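Local structure of NADH oxidoreductase (Mesorhizobium loti, 3PI7) at residues L14-D19 with V66-G71; S26-E31 with G263-D268; G84-G89 with N342-I347; I42-P47 with A121-A126. The protein probably binds NADPH and acts as an NAD(P)H-dependent oxidoreductase, perhaps a quinone reductase, built from a GroES-like domain and a Rossmann fold. All blocks are in the same frame, centred on the assembly; numbering follows the deposited sequence.

Contact 1 of 4, residues L14-D19 with V66-G71; sequences LLLVGD and VAFIKG. With K (potassium ion), chain G.
Gly18 N and Ile69 O are joined through a water, with no direct hydrogen bond between the two segments of this buried contact. The water accepts from Gly18 N at 2.9 Å and donates to Ile69 O at 2.8 Å, so it supplies one of the donors to Ile69 O, which also accepts from Arg77 NH1. Helix 63-69, in the GroES-like part of the chain, ends in a Schellman motif at Gly71, whose positive phi closes the turn. Leu16, at the end of strand 10-16, sends its two methyls to different partners. CD1 reaches Phe68 CE2 at 3.7 Å, oblique to the ring, and the two side chains cross at about a right angle; CD2 rests against Ile69 CG2 at 3.9 Å. Phe68 CG lies anti to the backbone N (chi1 174°), which swings the ring toward the strand. An alanine at Leu16 would remove both methyl contacts and is likely to leave a gap beside Phe68 and Ile69. Strand 37-43 adds Leu37 to the same apolar cluster. Past Gly18 the loop binds a potassium ion together with Tyr21 O, the Asp19 O to potassium distance being 2.7 Å.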
loop_
_atom_site.group_PDB
_atom_site.type_symbol
_atom_site.label_atom_id
_atom_site.label_comp_id
_atom_site.label_asym_id
_atom_site.label_seq_id
_atom_site.Cartn_x
_atom_site.Cartn_y
_atom_site.Cartn_z
ATOM N N LEU A 14 19.599 16.447 28.197
ATOM C CA LEU A 14 19.250 17.253 27.003
ATOM C C LEU A 14 17.748 17.235 26.931
ATOM O O LEU A 14 17.153 16.199 26.590
ATOM C CB LEU A 14 19.900 16.690 25.724
ATOM C CG LEU A 14 21.411 16.496 25.778
ATOM C CD1 LEU A 14 21.914 15.964 24.462
ATOM C CD2 LEU A 14 22.143 17.819 26.155
ATOM N N LEU A 15 17.132 18.337 27.374
ATOM C CA LEU A 15 15.695 18.441 27.545
ATOM C C LEU A 15 14.963 18.946 26.340
ATOM O O LEU A 15 15.364 19.936 25.736
ATOM C CB LEU A 15 15.388 19.369 28.706
ATOM C CG LEU A 15 16.198 19.135 29.962
ATOM C CD1 LEU A 15 15.937 20.244 30.958
ATOM C CD2 LEU A 15 15.904 17.768 30.557
ATOM N N LEU A 16 13.826 18.319 26.052
ATOM C CA LEU A 16 12.971 18.742 24.942
ATOM C C LEU A 16 12.439 20.144 25.160
ATOM O O LEU A 16 11.914 20.457 26.234
ATOM C CB LEU A 16 11.805 17.780 24.780
ATOM C CG LEU A 16 12.180 16.412 24.292
ATOM C CD1 LEU A 16 11.116 15.429 24.662
ATOM C CD2 LEU A 16 12.485 16.421 22.782
ATOM N N VAL A 17 12.575 20.988 24.129
ATOM C CA VAL A 17 12.081 22.362 24.165
ATOM C C VAL A 17 10.648 22.344 23.633
ATOM O O VAL A 17 9.795 23.110 24.094
ATOM C CB VAL A 17 13.036 23.253 23.328
ATOM C CG1 VAL A 17 12.449 24.624 23.017
ATOM C CG2 VAL A 17 14.372 23.399 24.026
ATOM N N GLY A 18 10.413 21.470 22.662
ATOM C CA GLY A 18 9.108 21.320 22.030
ATOM C C GLY A 18 8.187 20.395 22.789
ATOM O O GLY A 18 8.636 19.543 23.557
ATOM N N ASP A 19 6.891 20.601 22.604
ATOM C CA ASP A 19 5.855 19.769 23.180
ATOM C C ASP A 19 5.022 19.158 22.056
ATOM O O ASP A 19 4.843 19.795 20.997
ATOM C CB ASP A 19 4.977 20.597 24.138
ATOM C CG ASP A 19 4.198 19.712 25.085
ATOM O OD1 ASP A 19 4.817 18.842 25.730
ATOM O OD2 ASP A 19 2.957 19.843 25.133
ATOM N N VAL A 66 16.159 12.228 15.908
ATOM C CA VAL A 66 16.139 13.513 15.190
ATOM C C VAL A 66 14.685 13.861 14.850
ATOM O O VAL A 66 14.220 14.939 15.201
ATOM C CB VAL A 66 17.046 13.464 13.951
ATOM C CG1 VAL A 66 16.928 14.765 13.144
ATOM C CG2 VAL A 66 18.495 13.219 14.372
ATOM N N ALA A 67 13.929 12.899 14.298
ATOM C CA ALA A 67 12.525 13.139 13.959
ATOM C C ALA A 67 11.729 13.453 15.215
ATOM O O ALA A 67 10.886 14.354 15.225
ATOM C CB ALA A 67 11.945 11.888 13.276
ATOM N N PHE A 68 11.998 12.696 16.303
ATOM C CA PHE A 68 11.256 12.887 17.532
ATOM C C PHE A 68 11.463 14.266 18.146
ATOM O O PHE A 68 10.473 14.879 18.556
ATOM C CB PHE A 68 11.604 11.778 18.534
ATOM C CG PHE A 68 10.971 11.995 19.880
ATOM C CD1 PHE A 68 9.613 11.787 20.065
ATOM C CD2 PHE A 68 11.736 12.421 20.967
ATOM C CE1 PHE A 68 9.028 11.956 21.327
ATOM C CE2 PHE A 68 11.147 12.613 22.220
ATOM C CZ PHE A 68 9.793 12.401 22.386
ATOM N N ILE A 69 12.713 14.750 18.257
ATOM C CA ILE A 69 12.963 16.050 18.920
ATOM C C ILE A 69 12.348 17.212 18.087
ATOM O O ILE A 69 11.910 18.236 18.638
ATOM C CB ILE A 69 14.467 16.267 19.249
ATOM C CG1 ILE A 69 15.331 16.457 17.978
ATOM C CG2 ILE A 69 14.984 15.087 20.089
ATOM C CD1 ILE A 69 16.789 16.793 18.209
ATOM N N LYS A 70 12.234 16.981 16.778
ATOM C CA LYS A 70 11.650 17.943 15.851
ATOM C C LYS A 70 10.130 17.907 15.886
ATOM O O LYS A 70 9.512 18.723 15.223
ATOM C CB LYS A 70 12.154 17.661 14.435
ATOM C CG LYS A 70 13.614 18.083 14.252
ATOM C CD LYS A 70 14.161 17.594 12.910
ATOM C CE LYS A 70 14.931 18.698 12.237
ATOM N NZ LYS A 70 14.075 19.469 11.297
ATOM N N GLY A 71 9.543 16.982 16.655
ATOM C CA GLY A 71 8.087 16.799 16.741
ATOM C C GLY A 71 7.495 16.176 15.478
ATOM O O GLY A 71 6.316 16.363 15.174
HETATM K K K G . 3.158 21.363 19.656
HETATM O O HOH W 1 11.898 19.580 21.047
HETATM O O HOH W 2 1.588 20.641 21.679
#

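Contact 2 of 4, residues S26-E31 with G263-D268; sequences SGSALE and GRLDPD
At the protein surface Ser28 meets Leu265 with both of its side-chain atoms. Its CB comes first, 3.8 Å from Leu265 CD2; with Leu265 CG anti to its own carbonyl carbon (chi1 -69°), this methyl comes to lie beside the serine. One bond further out, Ser28 OG donates to Leu265 O at 2.7 Å. The hydroxyl arrives in the carbonyl plane on a lone pair, with a C=O...OG angle of 128°. A water completes a second route between the same two residues, accepting from Ser28 N at 2.8 Å and donating to Leu265 O at 2.9 Å, so the leucine carbonyl is gripped by two donors. The contact joins two irregular loops: one runs between strands 10-16 and 37-43, the other follows strand 258-261 of the parallel Rossmann sheet. With only a methyl group at Ser28, as in an alanine, the direct donor is gone and Leu265 O would probably depend on the water alone for its link to this loop. Alongside, Pro267 CG packs on Gly27 CA at 3.9 Å; Gly27 turns through a positive phi, which suits a residue without a side chain. The turn carrying Pro267 is an Asx turn, in which Asp266 OD1 accepts from Asp268 N at 2.9 Å, the N-H approaching from above the carboxylate plane. On the same loop Arg264 forms a salt bridge with Glu274 of the second subunit.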
loop_
_atom_site.group_PDB
_atom_site.type_symbol
_atom_site.label_atom_id
_atom_site.label_comp_id
_atom_site.label_asym_id
_atom_site.label_seq_id
_atom_site.Cartn_x
_atom_site.Cartn_y
_atom_site.Cartn_z
ATOM N N SER A 26 10.136 20.537 9.428
ATOM C CA SER A 26 11.280 21.052 8.683
ATOM C C SER A 26 12.228 19.975 8.154
ATOM O O SER A 26 13.445 20.175 8.152
ATOM C CB SER A 26 12.063 22.040 9.537
ATOM O OG SER A 26 12.481 21.445 10.749
ATOM N N GLY A 27 11.669 18.879 7.660
ATOM C CA GLY A 27 12.466 17.800 7.089
ATOM C C GLY A 27 13.253 17.002 8.112
ATOM O O GLY A 27 13.028 17.125 9.320
ATOM N N SER A 28 14.209 16.207 7.627
ATOM C CA SER A 28 14.973 15.287 8.445
ATOM C C SER A 28 16.388 15.741 8.830
ATOM O O SER A 28 16.977 15.117 9.703
ATOM C CB SER A 28 15.044 13.948 7.719
ATOM O OG SER A 28 15.712 14.105 6.479
ATOM N N ALA A 29 16.925 16.794 8.196
ATOM C CA ALA A 29 18.255 17.314 8.521
ATOM C C ALA A 29 18.227 18.008 9.877
ATOM O O ALA A 29 17.264 18.702 10.204
ATOM C CB ALA A 29 18.714 18.290 7.444
ATOM N N LEU A 30 19.251 17.774 10.675
ATOM C CA LEU A 30 19.369 18.429 11.978
ATOM C C LEU A 30 20.406 19.509 11.825
ATOM O O LEU A 30 21.606 19.232 11.824
ATOM C CB LEU A 30 19.718 17.446 13.098
ATOM C CG LEU A 30 19.685 18.053 14.507
ATOM C CD1 LEU A 30 18.248 18.375 14.949
ATOM C CD2 LEU A 30 20.394 17.170 15.483
ATOM N N GLU A 31 19.917 20.707 11.573
ATOM C CA GLU A 31 20.689 21.896 11.314
ATOM C C GLU A 31 21.287 22.464 12.618
ATOM O O GLU A 31 22.369 23.048 12.603
ATOM C CB GLU A 31 19.795 22.941 10.575
ATOM C CG GLU A 31 18.632 23.571 11.352
ATOM C CD GLU A 31 17.435 22.748 11.817
ATOM O OE1 GLU A 31 17.372 21.528 11.542
ATOM O OE2 GLU A 31 16.551 23.341 12.477
ATOM N N GLY A 263 10.579 4.876 7.263
ATOM C CA GLY A 263 11.111 6.203 7.568
ATOM C C GLY A 263 10.639 7.193 6.525
ATOM O O GLY A 263 10.166 6.777 5.456
ATOM N N ARG A 264 10.790 8.498 6.810
ATOM C CA ARG A 264 10.351 9.564 5.892
ATOM C C ARG A 264 11.423 10.625 5.833
ATOM O O ARG A 264 11.182 11.767 6.199
ATOM C CB ARG A 264 8.995 10.153 6.341
ATOM C CG ARG A 264 8.255 10.855 5.190
ATOM C CD ARG A 264 7.227 11.872 5.648
ATOM N NE ARG A 264 6.688 12.613 4.508
ATOM C CZ ARG A 264 5.630 13.416 4.563
ATOM N NH1 ARG A 264 4.953 13.557 5.696
ATOM N NH2 ARG A 264 5.201 14.032 3.470
ATOM N N LEU A 265 12.632 10.254 5.391
ATOM C CA LEU A 265 13.722 11.202 5.327
ATOM C C LEU A 265 13.442 12.343 4.347
ATOM O O LEU A 265 13.940 13.443 4.563
ATOM C CB LEU A 265 15.030 10.519 4.950
ATOM C CG LEU A 265 15.632 9.581 5.993
ATOM C CD1 LEU A 265 16.873 8.920 5.436
ATOM C CD2 LEU A 265 15.925 10.307 7.338
ATOM N N ASP A 266 12.670 12.085 3.284
ATOM C CA ASP A 266 12.320 13.133 2.332
ATOM C C ASP A 266 10.881 13.544 2.600
ATOM O O ASP A 266 9.995 12.732 2.372
ATOM C CB ASP A 266 12.508 12.687 0.864
ATOM C CG ASP A 266 12.255 13.785 -0.156
ATOM O OD1 ASP A 266 11.968 14.929 0.255
ATOM O OD2 ASP A 266 12.416 13.520 -1.365
ATOM N N PRO A 267 10.617 14.800 3.026
ATOM C CA PRO A 267 9.220 15.223 3.227
ATOM C C PRO A 267 8.512 15.611 1.927
ATOM O O PRO A 267 7.308 15.873 1.975
ATOM C CB PRO A 267 9.352 16.432 4.149
ATOM C CG PRO A 267 10.658 17.021 3.778
ATOM C CD PRO A 267 11.563 15.885 3.366
ATOM N N ASP A 268 9.225 15.665 0.769
ATOM C CA ASP A 268 8.569 15.992 -0.504
ATOM C C ASP A 268 7.452 14.968 -0.815
ATOM O O ASP A 268 7.494 13.851 -0.312
ATOM C CB ASP A 268 9.569 16.070 -1.662
ATOM C CG ASP A 268 10.387 17.344 -1.687
ATOM O OD1 ASP A 268 10.250 18.163 -0.743
ATOM O OD2 ASP A 268 11.210 17.498 -2.612
HETATM O O HOH W 3 14.631 16.285 4.852
#

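Contact 3 of 4, residues G84-G89 with N342-I347; sequences GFEGVG and NGKVFI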
loop_
_atom_site.group_PDB
_atom_site.type_symbol
_atom_site.label_atom_id
_atom_site.label_comp_id
_atom_site.label_asym_id
_atom_site.label_seq_id
_atom_site.Cartn_x
_atom_site.Cartn_y
_atom_site.Cartn_z
ATOM N N GLY A 84 16.036 10.892 23.578
ATOM C CA GLY A 84 16.928 9.753 23.412
ATOM C C GLY A 84 16.186 8.458 23.601
ATOM O O GLY A 84 15.619 8.189 24.669
ATOM N N PHE A 85 16.172 7.652 22.571
ATOM C CA PHE A 85 15.396 6.419 22.647
ATOM C C PHE A 85 16.185 5.229 23.138
ATOM O O PHE A 85 15.552 4.291 23.609
ATOM C CB PHE A 85 14.786 6.083 21.285
ATOM C CG PHE A 85 13.600 6.946 20.922
ATOM C CD1 PHE A 85 12.539 7.106 21.808
ATOM C CD2 PHE A 85 13.525 7.564 19.678
ATOM C CE1 PHE A 85 11.462 7.941 21.485
ATOM C CE2 PHE A 85 12.422 8.350 19.336
ATOM C CZ PHE A 85 11.407 8.547 20.248
ATOM N N GLU A 86 17.504 5.175 22.948
ATOM C CA GLU A 86 18.237 3.994 23.374
ATOM C C GLU A 86 19.618 4.297 23.933
ATOM O O GLU A 86 20.221 5.320 23.641
ATOM C CB GLU A 86 18.369 2.925 22.249
ATOM C CG GLU A 86 19.440 3.134 21.199
ATOM C CD GLU A 86 19.600 2.093 20.095
ATOM O OE1 GLU A 86 19.455 0.867 20.343
ATOM O OE2 GLU A 86 19.920 2.526 18.968
ATOM N N GLY A 87 20.152 3.322 24.645
ATOM C CA GLY A 87 21.510 3.427 25.132
ATOM C C GLY A 87 21.936 2.185 25.859
ATOM O O GLY A 87 21.294 1.119 25.771
ATOM N N VAL A 88 23.012 2.343 26.601
ATOM C CA VAL A 88 23.529 1.278 27.433
ATOM C C VAL A 88 23.824 1.896 28.789
ATOM O O VAL A 88 24.293 3.044 28.901
ATOM C CB VAL A 88 24.765 0.576 26.807
ATOM C CG1 VAL A 88 25.935 1.547 26.676
ATOM C CG2 VAL A 88 25.181 -0.672 27.602
ATOM N N GLY A 89 23.609 1.109 29.820
ATOM C CA GLY A 89 23.936 1.603 31.142
ATOM C C GLY A 89 23.695 0.562 32.190
ATOM O O GLY A 89 23.349 -0.574 31.872
ATOM N N ASN A 342 28.625 8.345 6.847
ATOM C CA ASN A 342 29.005 7.053 7.438
ATOM C C ASN A 342 29.228 7.197 8.958
ATOM O O ASN A 342 29.410 8.311 9.462
ATOM C CB ASN A 342 30.245 6.437 6.733
ATOM C CG ASN A 342 30.273 6.656 5.222
ATOM O OD1 ASN A 342 29.288 6.416 4.504
ATOM N ND2 ASN A 342 31.382 7.178 4.710
ATOM N N GLY A 343 29.129 6.080 9.675
ATOM C CA GLY A 343 29.286 6.032 11.127
ATOM C C GLY A 343 28.156 6.647 11.940
ATOM O O GLY A 343 27.477 7.585 11.502
ATOM N N LYS A 344 27.980 6.123 13.153
ATOM C CA LYS A 344 26.979 6.536 14.129
ATOM C C LYS A 344 27.597 7.488 15.186
ATOM O O LYS A 344 28.768 7.346 15.552
ATOM C CB LYS A 344 26.405 5.284 14.811
ATOM C CG LYS A 344 25.041 5.478 15.447
ATOM C CD LYS A 344 24.466 4.150 15.933
ATOM C CE LYS A 344 23.123 4.404 16.544
ATOM N NZ LYS A 344 22.301 3.174 16.696
ATOM N N VAL A 345 26.797 8.445 15.665
ATOM C CA VAL A 345 27.219 9.399 16.686
ATOM C C VAL A 345 26.602 8.947 18.021
ATOM O O VAL A 345 25.448 8.522 18.054
ATOM C CB VAL A 345 26.851 10.864 16.304
ATOM C CG1 VAL A 345 27.280 11.851 17.383
ATOM C CG2 VAL A 345 27.478 11.259 14.963
ATOM N N PHE A 346 27.388 8.991 19.102
ATOM C CA PHE A 346 26.921 8.622 20.443
ATOM C C PHE A 346 27.087 9.797 21.376
ATOM O O PHE A 346 27.942 10.655 21.135
ATOM C CB PHE A 346 27.701 7.424 20.983
ATOM C CG PHE A 346 27.505 6.170 20.176
ATOM C CD1 PHE A 346 28.274 5.926 19.035
ATOM C CD2 PHE A 346 26.515 5.257 20.515
ATOM C CE1 PHE A 346 28.061 4.776 18.260
ATOM C CE2 PHE A 346 26.323 4.095 19.758
ATOM C CZ PHE A 346 27.083 3.871 18.630
ATOM N N ILE A 347 26.256 9.843 22.425
ATOM C CA ILE A 347 26.336 10.849 23.477
ATOM C C ILE A 347 26.840 10.133 24.741
ATOM O O ILE A 347 26.313 9.070 25.079
ATOM C CB ILE A 347 24.966 11.560 23.672
ATOM C CG1 ILE A 347 24.612 12.374 22.408
ATOM C CG2 ILE A 347 24.963 12.485 24.907
ATOM C CD1 ILE A 347 23.126 12.953 22.356
#
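In the mixed sheet of the GroES-like domain, strands 86-94 and 345-348 both pair antiparallel with strand 58-60, and Glu86 and Lys344, the latter just before its strand, reach each other across it. A single buried ion pair joins the segments here: Lys344 NZ and Glu86 OE2 form a salt bridge at 3.4 Å, and the hydrogen bond within it is weak. The two side chains meet by their charged ends. Lys344 is stretched out fully, with CG anti to the backbone N (chi1 -158°), and its amine thereby spans the gap. Glu86 leaves the backbone with CG between N and the carbonyl carbon (chi1 80°), then runs straight on toward the lysine.

Asn62 bridges the pair with stronger bonds, its ND2 donating to Glu86 OE2 and its OD1 accepting from Lys344 NZ. The other carboxylate oxygen, Glu86 OE1, takes the backbone N of Val148, at the start of helix 148-163, so each carboxylate oxygen has a hydrogen-bond partner. The arrangement is a buried Glu-Lys salt bridge bridged by Asn62, inside the mixed sheet of the GroES-like domain of the zinc-type dehydrogenase and quinone reductase superfamily.

Contact 4 of 4, residues I42-P47 with A121-A126; sequences IAVPAP and AEYAVA
Val44 and Tyr123 begin a contact that is apolar throughout, carried by two valines, two prolines and a tyrosine. Its aliphatic-to-aromatic part is the meeting of Val44 with Tyr123. Val44 CG2 lies 3.9 Å from Tyr123 CD1, oblique to the ring, while Val44 CG1 sits by the root of the tyrosine, 4.0 Å from Tyr123 CB. Both branches of the valine are therefore used, one on the ring and one where the ring joins the backbone. Tyr123 CG stands anti to its carbonyl carbon (chi1 -61°), which brings the ring beside Val44, and the two side chains pass at a slant.

Segment 42-47 continues strand 37-43, whose partner is strand 10-16 in a two-stranded antiparallel sheet, into a proline-containing loop. Segment 121-126 leads into strand 123-127, which pairs antiparallel with strand 51-56 in the mixed sheet of the GroES-like domain. The loop thus lies over one side of that sheet's strand, to which Tyr123 and Val125 both point, whereas Ala124 between them points away toward Phe110 of strand 107-111.

The purely aliphatic part belongs to Val125. Pro45 CG touches Val125 CG2 at 3.6 Å, with Pro45 CB a little further from the same methyl at 4.0 Å, and the two side chains run past each other in opposite directions. The other branch turns to the second proline, more loosely: Val125 CG1 is 4.4 Å from Pro47 CA. Trp117 joins this group, touching both Pro45 and Val125, and Leu53 of strand 51-56 packs on Val44.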
loop_
_atom_site.group_PDB
_atom_site.type_symbol
_atom_site.label_atom_id
_atom_site.label_comp_id
_atom_site.label_asym_id
_atom_site.label_seq_id
_atom_site.Cartn_x
_atom_site.Cartn_y
_atom_site.Cartn_z
ATOM N N ILE A 42 18.123 18.620 36.070
ATOM C CA ILE A 42 16.769 18.323 36.516
ATOM C C ILE A 42 16.797 17.197 37.533
ATOM O O ILE A 42 17.786 16.493 37.642
ATOM C CB ILE A 42 15.838 17.956 35.309
ATOM C CG1 ILE A 42 16.326 16.718 34.537
ATOM C CG2 ILE A 42 15.622 19.152 34.356
ATOM C CD1 ILE A 42 15.154 16.020 33.758
ATOM N N ALA A 43 15.690 17.006 38.239
ATOM C CA ALA A 43 15.571 15.922 39.192
ATOM C C ALA A 43 15.641 14.574 38.495
ATOM O O ALA A 43 15.143 14.397 37.375
ATOM C CB ALA A 43 14.250 16.045 39.948
ATOM N N VAL A 44 16.314 13.624 39.151
ATOM C CA VAL A 44 16.392 12.269 38.655
ATOM C C VAL A 44 14.992 11.649 38.835
ATOM O O VAL A 44 14.416 11.730 39.918
ATOM C CB VAL A 44 17.512 11.457 39.361
ATOM C CG1 VAL A 44 17.446 9.971 38.996
ATOM C CG2 VAL A 44 18.889 12.036 39.022
ATOM N N PRO A 45 14.408 11.060 37.770
ATOM C CA PRO A 45 13.082 10.458 37.918
ATOM C C PRO A 45 13.097 9.176 38.743
ATOM O O PRO A 45 14.144 8.559 38.942
ATOM C CB PRO A 45 12.674 10.174 36.471
ATOM C CG PRO A 45 14.018 9.852 35.789
ATOM C CD PRO A 45 14.943 10.878 36.401
ATOM N N ALA A 46 11.919 8.797 39.226
ATOM C CA ALA A 46 11.696 7.540 39.937
ATOM C C ALA A 46 11.019 6.543 38.977
ATOM O O ALA A 46 10.071 6.905 38.281
ATOM C CB ALA A 46 10.815 7.777 41.167
ATOM N N PRO A 47 11.533 5.309 38.892
ATOM C CA PRO A 47 10.885 4.308 38.021
ATOM C C PRO A 47 9.553 3.869 38.588
ATOM O O PRO A 47 9.403 3.767 39.814
ATOM C CB PRO A 47 11.867 3.145 38.035
ATOM C CG PRO A 47 12.558 3.249 39.355
ATOM C CD PRO A 47 12.668 4.729 39.639
ATOM N N ALA A 121 20.694 11.752 28.962
ATOM C CA ALA A 121 20.611 12.114 30.351
ATOM C C ALA A 121 21.505 11.222 31.143
ATOM O O ALA A 121 21.849 10.138 30.680
ATOM C CB ALA A 121 19.170 11.919 30.812
ATOM N N GLU A 122 21.886 11.654 32.336
ATOM C CA GLU A 122 22.701 10.813 33.182
ATOM C C GLU A 122 21.960 9.559 33.633
ATOM O O GLU A 122 22.599 8.536 33.866
ATOM C CB GLU A 122 23.204 11.616 34.373
ATOM C CG GLU A 122 24.382 12.468 33.934
ATOM C CD GLU A 122 24.988 13.375 34.984
ATOM O OE1 GLU A 122 24.227 13.955 35.786
ATOM O OE2 GLU A 122 26.209 13.628 34.894
ATOM N N TYR A 123 20.644 9.644 33.780
ATOM C CA TYR A 123 19.743 8.562 34.181
ATOM C C TYR A 123 18.535 8.558 33.275
ATOM O O TYR A 123 17.944 9.617 33.038
ATOM C CB TYR A 123 19.292 8.715 35.657
ATOM C CG TYR A 123 20.473 8.671 36.599
ATOM C CD1 TYR A 123 21.256 9.808 36.822
ATOM C CD2 TYR A 123 20.891 7.470 37.163
ATOM C CE1 TYR A 123 22.437 9.744 37.558
ATOM C CE2 TYR A 123 22.059 7.400 37.920
ATOM C CZ TYR A 123 22.820 8.544 38.126
ATOM O OH TYR A 123 23.976 8.482 38.839
ATOM N N ALA A 124 18.146 7.371 32.806
ATOM C CA ALA A 124 16.967 7.198 31.937
ATOM C C ALA A 124 16.036 6.210 32.582
ATOM O O ALA A 124 16.446 5.484 33.495
ATOM C CB ALA A 124 17.405 6.694 30.559
ATOM N N VAL A 125 14.782 6.195 32.146
ATOM C CA VAL A 125 13.830 5.208 32.642
ATOM C C VAL A 125 13.408 4.338 31.467
ATOM O O VAL A 125 13.133 4.855 30.380
ATOM C CB VAL A 125 12.606 5.861 33.344
ATOM C CG1 VAL A 125 11.564 4.812 33.726
ATOM C CG2 VAL A 125 13.041 6.656 34.560
ATOM N N ALA A 126 13.381 3.029 31.672
ATOM C CA ALA A 126 12.872 2.128 30.659
ATOM C C ALA A 126 12.018 1.091 31.317
ATOM O O ALA A 126 12.196 0.796 32.511
ATOM C CB ALA A 126 14.054 1.469 29.899
#

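Contacts 1 and 3 are buried, contact 4 is partly so, and contact 2 lies at the surface. Their chemistry differs accordingly: contact 1 combines apolar packing with one water bridge, contact 3 is purely ionic and polar, contact 4 is wholly apolar, and contact 2 depends on a hydroxyl, a water and a proline. Contacts 1 and 4 share the two-stranded sheet of 10-16 and 37-43, where Leu15 packs on Ile42, while contacts 3 and 4 reach the same mixed sheet. Contact 1 touches contact 3 through Phe68 and Phe85, and contact 2 through Lys70 and Gly27. Contact 2 has a segment in the Rossmann part and is the one that touches the second subunit.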